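Long-range contacts in alkaline phosphatase (Antarctic bacterium, PDB 2W5V), which probably hydrolyses phosphate monoesters at alkaline pH, as zinc- and magnesium-dependent alkaline phosphatases do: residues I154-T159 with K181-I186; G169-F174 with L215-M220. The protein carries 1 engineered substitution. One frame throughout, in Å; residues are numbered along the deposited sequence.

Contact 1: residues I154-T159 with K181-I186; sequences IAMDMT and KDVLAI
M156 of helix 151-158 and T159, three residues on, meet V183 and I186 of helix 183-188, and the seam between them is apolar. The M156 side chain leaves with CG anti to the backbone N (chi1 -177°) and bends twice beyond it, which carries its methyl across to the partner. CE lies 3.7 Å from CG2 of V183, SD passes 4.0 Å from CD1 of I186, and the extended chain of K181 crosses the methionine end at about a right angle, its CD against CE. A flexible thioether suits this place, because one chain can serve three partners. Farther along both segments, toward T159 and I186, CG2 of T159 presses on CG1 of V183 at 3.5 Å, a tight approach of two methyls, while CG2 of I186 lies against the threonine CB and OG1. Beta-branched residues give short, stiff surfaces that let the backbones draw near, with the CA atoms of M156 and V183 6.4 Å apart.

Polar groups are settled within each segment. T159 OG1 donates to M156 O (2.7 Å, in the carbonyl plane), so the buried hydroxyl is satisfied while its methyl is left to the packing. At the other helix, D182 is the N-cap: its OD1 accepts from A185 N at 3.1 Å, the donor lying above the carboxylate plane.

Helix 151-158 lies between parallel strands 124-129 and 165-169, helix 183-188 between 165-169 and 192-195; the contact thus joins two successive strand-to-strand connections of the alpha/beta fold.

Contact 2: residues G169-F174 with L215-M220; sequences GGLNYF and LADEAM
N172 and Y173 of helix 172-175 reach the two carboxylate oxygens of E218, where the end of strand 165-169 and the turn into that helix meet the loop after the parallel strand 210-214 of the alpha/beta fold. The glutamate chain starts away from its partner and turns back through a bend at chi2 (-76°), which brings its head between amide and phenol. N172 ND2 gives OE1 a hydrogen bond of 2.6 Å on the anti lone pair, nearly in the amide's own plane. On the other oxygen, Y173 OH donates to the syn lone pair of OE2, also at 2.6 Å, with ring and carboxylate turned 74° against each other. Two donors thus fix the head's rotation and probably stabilise its negative charge.

G169 lets the backbones close in: E218 O occupies the place where a side chain would begin, 3.1 Å from G169 CA. At G170 the reason is local, since its backbone angles (phi 99°) would press a side chain against the preceding carbonyl O. L171 N then donates to A216 O, and N172 N to a lone pair of D217 O at 2.9 Å. Beside these, a water donates to N172 OD1 at 2.5 Å and, more weakly, to D217 OD1.

Contacts 1 and 2 lie on the same side of the chain's centre, their own centres about 13 Å apart, and their segments alternate along the chain: 154-159, 169-174, 181-186, 215-220. Segment 169-174 leaves strand 165-169 and enters helix 172-175, which is followed by helix 183-188 of contact 1. The contacts touch directly: V183 N lies 3.0 Å from F174 O, a probable hydrogen bond, and A155 CB packs against Y173 O at 3.4 Å. Helix 172-175 therefore ties the peripheral helix pair of contact 1 to the strand end and the loop joined in contact 2. M220, in contact 2, has its side chain about 12 Å from a bound magnesium ion.

Contact 1: residues I154-T159 with K181-I186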
# COMPACT_ATOMS: atom_id res chain seq x y z
N ILE B 154 -3.64 10.71 32.19
CA ILE B 154 -4.53 10.12 31.22
C ILE B 154 -5.54 9.19 31.88
O ILE B 154 -6.73 9.21 31.55
CB ILE B 154 -3.74 9.38 30.11
CG1 ILE B 154 -3.13 10.42 29.17
CG2 ILE B 154 -4.64 8.41 29.35
CD1 ILE B 154 -2.02 9.89 28.29
N ALA B 155 -5.08 8.38 32.83
CA ALA B 155 -5.98 7.52 33.59
C ALA B 155 -7.05 8.34 34.31
O ALA B 155 -8.23 8.00 34.27
CB ALA B 155 -5.20 6.68 34.58
N MET B 156 -6.64 9.41 34.96
CA MET B 156 -7.61 10.29 35.61
C MET B 156 -8.58 10.89 34.60
O MET B 156 -9.76 11.07 34.91
CB MET B 156 -6.90 11.41 36.38
CG MET B 156 -7.86 12.32 37.13
SD MET B 156 -8.56 11.51 38.58
CE MET B 156 -7.09 11.28 39.58
N ASP B 157 -8.09 11.22 33.40
CA ASP B 157 -8.96 11.74 32.33
C ASP B 157 -10.06 10.74 31.95
O ASP B 157 -11.17 11.14 31.58
CB ASP B 157 -8.14 12.08 31.07
CG ASP B 157 -7.30 13.34 31.24
OD1 ASP B 157 -7.55 14.13 32.18
OD2 ASP B 157 -6.39 13.55 30.40
N MET B 158 -9.75 9.45 32.04
CA MET B 158 -10.74 8.42 31.75
C MET B 158 -11.99 8.63 32.59
O MET B 158 -13.12 8.49 32.12
CB MET B 158 -10.16 7.02 31.99
CG MET B 158 -11.18 5.88 31.86
SD MET B 158 -11.70 5.60 30.16
CE MET B 158 -10.31 4.66 29.54
N THR B 159 -11.79 8.98 33.86
CA THR B 159 -12.90 9.15 34.79
C THR B 159 -13.78 10.34 34.43
O THR B 159 -14.89 10.47 34.94
CB THR B 159 -12.40 9.28 36.25
OG1 THR B 159 -11.95 10.63 36.49
CG2 THR B 159 -11.28 8.29 36.52
N LYS B 181 -3.04 8.02 44.63
CA LYS B 181 -4.49 8.14 44.52
C LYS B 181 -5.12 6.85 43.99
O LYS B 181 -4.54 6.17 43.13
CB LYS B 181 -4.87 9.28 43.57
CG LYS B 181 -4.60 10.66 44.10
CD LYS B 181 -5.07 11.70 43.09
CE LYS B 181 -4.93 13.11 43.63
NZ LYS B 181 -5.48 14.11 42.67
N ASP B 182 -6.32 6.52 44.48
CA ASP B 182 -7.07 5.37 43.96
C ASP B 182 -8.06 5.82 42.91
O ASP B 182 -9.18 6.23 43.23
CB ASP B 182 -7.82 4.63 45.08
CG ASP B 182 -8.69 3.50 44.55
OD1 ASP B 182 -8.67 3.24 43.32
OD2 ASP B 182 -9.41 2.86 45.35
N VAL B 183 -7.65 5.74 41.64
CA VAL B 183 -8.48 6.24 40.55
C VAL B 183 -9.56 5.23 40.16
O VAL B 183 -10.59 5.60 39.59
CB VAL B 183 -7.62 6.62 39.33
CG1 VAL B 183 -8.49 7.13 38.21
CG2 VAL B 183 -6.59 7.66 39.73
N LEU B 184 -9.31 3.97 40.47
CA LEU B 184 -10.29 2.92 40.24
C LEU B 184 -11.59 3.30 40.94
O LEU B 184 -12.67 3.21 40.35
CB LEU B 184 -9.77 1.60 40.82
CG LEU B 184 -9.97 0.36 39.95
CD1 LEU B 184 -10.12 -0.86 40.84
CD2 LEU B 184 -11.18 0.51 39.04
N ALA B 185 -11.48 3.73 42.20
CA ALA B 185 -12.64 4.12 43.00
C ALA B 185 -13.36 5.31 42.36
O ALA B 185 -14.58 5.39 42.39
CB ALA B 185 -12.21 4.46 44.43
N ILE B 186 -12.59 6.22 41.78
CA ILE B 186 -13.15 7.36 41.08
C ILE B 186 -13.89 6.91 39.82
O ILE B 186 -14.96 7.42 39.50
CB ILE B 186 -12.07 8.41 40.73
CG1 ILE B 186 -11.32 8.84 42.00
CG2 ILE B 186 -12.69 9.61 40.03
CD1 ILE B 186 -10.39 10.02 41.79

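Contact 2: residues G169-F174 with L215-M220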
# COMPACT_ATOMS: atom_id res chain seq x y z
N GLY B 169 -5.11 -3.27 29.12
CA GLY B 169 -4.26 -3.38 30.29
C GLY B 169 -4.18 -2.04 31.01
O GLY B 169 -5.01 -1.15 30.78
N GLY B 170 -3.20 -1.90 31.90
CA GLY B 170 -2.93 -0.63 32.55
C GLY B 170 -3.49 -0.45 33.95
O GLY B 170 -3.65 0.68 34.42
N LEU B 171 -3.78 -1.55 34.64
CA LEU B 171 -4.30 -1.46 36.00
C LEU B 171 -3.39 -0.62 36.90
O LEU B 171 -3.84 0.07 37.81
CB LEU B 171 -4.51 -2.85 36.61
CG LEU B 171 -5.18 -2.90 37.98
CD1 LEU B 171 -6.54 -2.21 37.94
CD2 LEU B 171 -5.33 -4.34 38.44
N ASN B 172 -2.09 -0.68 36.63
CA ASN B 172 -1.11 0.08 37.39
C ASN B 172 -1.40 1.58 37.44
O ASN B 172 -1.21 2.22 38.47
CB ASN B 172 0.31 -0.15 36.84
CG ASN B 172 0.94 -1.43 37.35
OD1 ASN B 172 0.42 -2.08 38.25
ND2 ASN B 172 2.09 -1.79 36.77
N TYR B 173 -1.86 2.13 36.32
CA TYR B 173 -2.08 3.58 36.23
C TYR B 173 -3.32 4.05 36.99
O TYR B 173 -3.53 5.25 37.18
CB TYR B 173 -2.10 4.01 34.75
CG TYR B 173 -0.82 3.59 34.07
CD1 TYR B 173 -0.75 2.41 33.34
CD2 TYR B 173 0.34 4.35 34.21
CE1 TYR B 173 0.44 2.01 32.74
CE2 TYR B 173 1.53 3.96 33.61
CZ TYR B 173 1.57 2.79 32.88
OH TYR B 173 2.75 2.41 32.29
N PHE B 174 -4.11 3.09 37.44
CA PHE B 174 -5.31 3.37 38.23
C PHE B 174 -5.16 3.04 39.72
O PHE B 174 -5.80 3.67 40.57
CB PHE B 174 -6.51 2.62 37.65
CG PHE B 174 -6.92 3.09 36.29
CD1 PHE B 174 -7.93 4.02 36.14
CD2 PHE B 174 -6.29 2.61 35.15
CE1 PHE B 174 -8.31 4.47 34.88
CE2 PHE B 174 -6.66 3.05 33.89
CZ PHE B 174 -7.68 3.98 33.76
N LEU B 215 -7.34 -5.73 32.54
CA LEU B 215 -6.99 -7.15 32.66
C LEU B 215 -5.49 -7.45 32.76
O LEU B 215 -5.07 -8.60 32.63
CB LEU B 215 -7.61 -7.93 31.49
CG LEU B 215 -9.13 -7.78 31.38
CD1 LEU B 215 -9.66 -8.59 30.20
CD2 LEU B 215 -9.80 -8.21 32.69
N ALA B 216 -4.70 -6.42 32.99
CA ALA B 216 -3.26 -6.58 33.16
C ALA B 216 -2.73 -5.35 33.87
O ALA B 216 -3.34 -4.29 33.81
CB ALA B 216 -2.58 -6.74 31.80
N ASP B 217 -1.60 -5.50 34.57
CA ASP B 217 -1.01 -4.38 35.29
C ASP B 217 -0.50 -3.34 34.31
O ASP B 217 -0.70 -2.15 34.50
CB ASP B 217 0.12 -4.86 36.20
CG ASP B 217 -0.37 -5.74 37.34
OD1 ASP B 217 -1.60 -5.82 37.55
OD2 ASP B 217 0.48 -6.35 38.03
N GLU B 218 0.18 -3.82 33.26
CA GLU B 218 0.66 -2.95 32.19
C GLU B 218 0.04 -3.40 30.86
O GLU B 218 -1.18 -3.37 30.71
CB GLU B 218 2.19 -2.96 32.14
CG GLU B 218 2.83 -2.41 33.42
CD GLU B 218 2.76 -0.89 33.50
OE1 GLU B 218 2.65 -0.35 34.63
OE2 GLU B 218 2.80 -0.23 32.44
N ALA B 219 0.85 -3.83 29.91
CA ALA B 219 0.30 -4.32 28.65
C ALA B 219 -0.31 -5.70 28.85
O ALA B 219 0.09 -6.43 29.76
CB ALA B 219 1.38 -4.37 27.57
N MET B 220 -1.27 -6.05 28.00
CA MET B 220 -1.77 -7.42 27.96
C MET B 220 -0.64 -8.33 27.51
O MET B 220 0.35 -7.86 26.93
CB MET B 220 -2.92 -7.54 26.96
CG MET B 220 -4.11 -6.64 27.26
SD MET B 220 -4.99 -7.21 28.72
CE MET B 220 -5.55 -8.82 28.17
O HOH W 1 -1.73 -3.33 38.76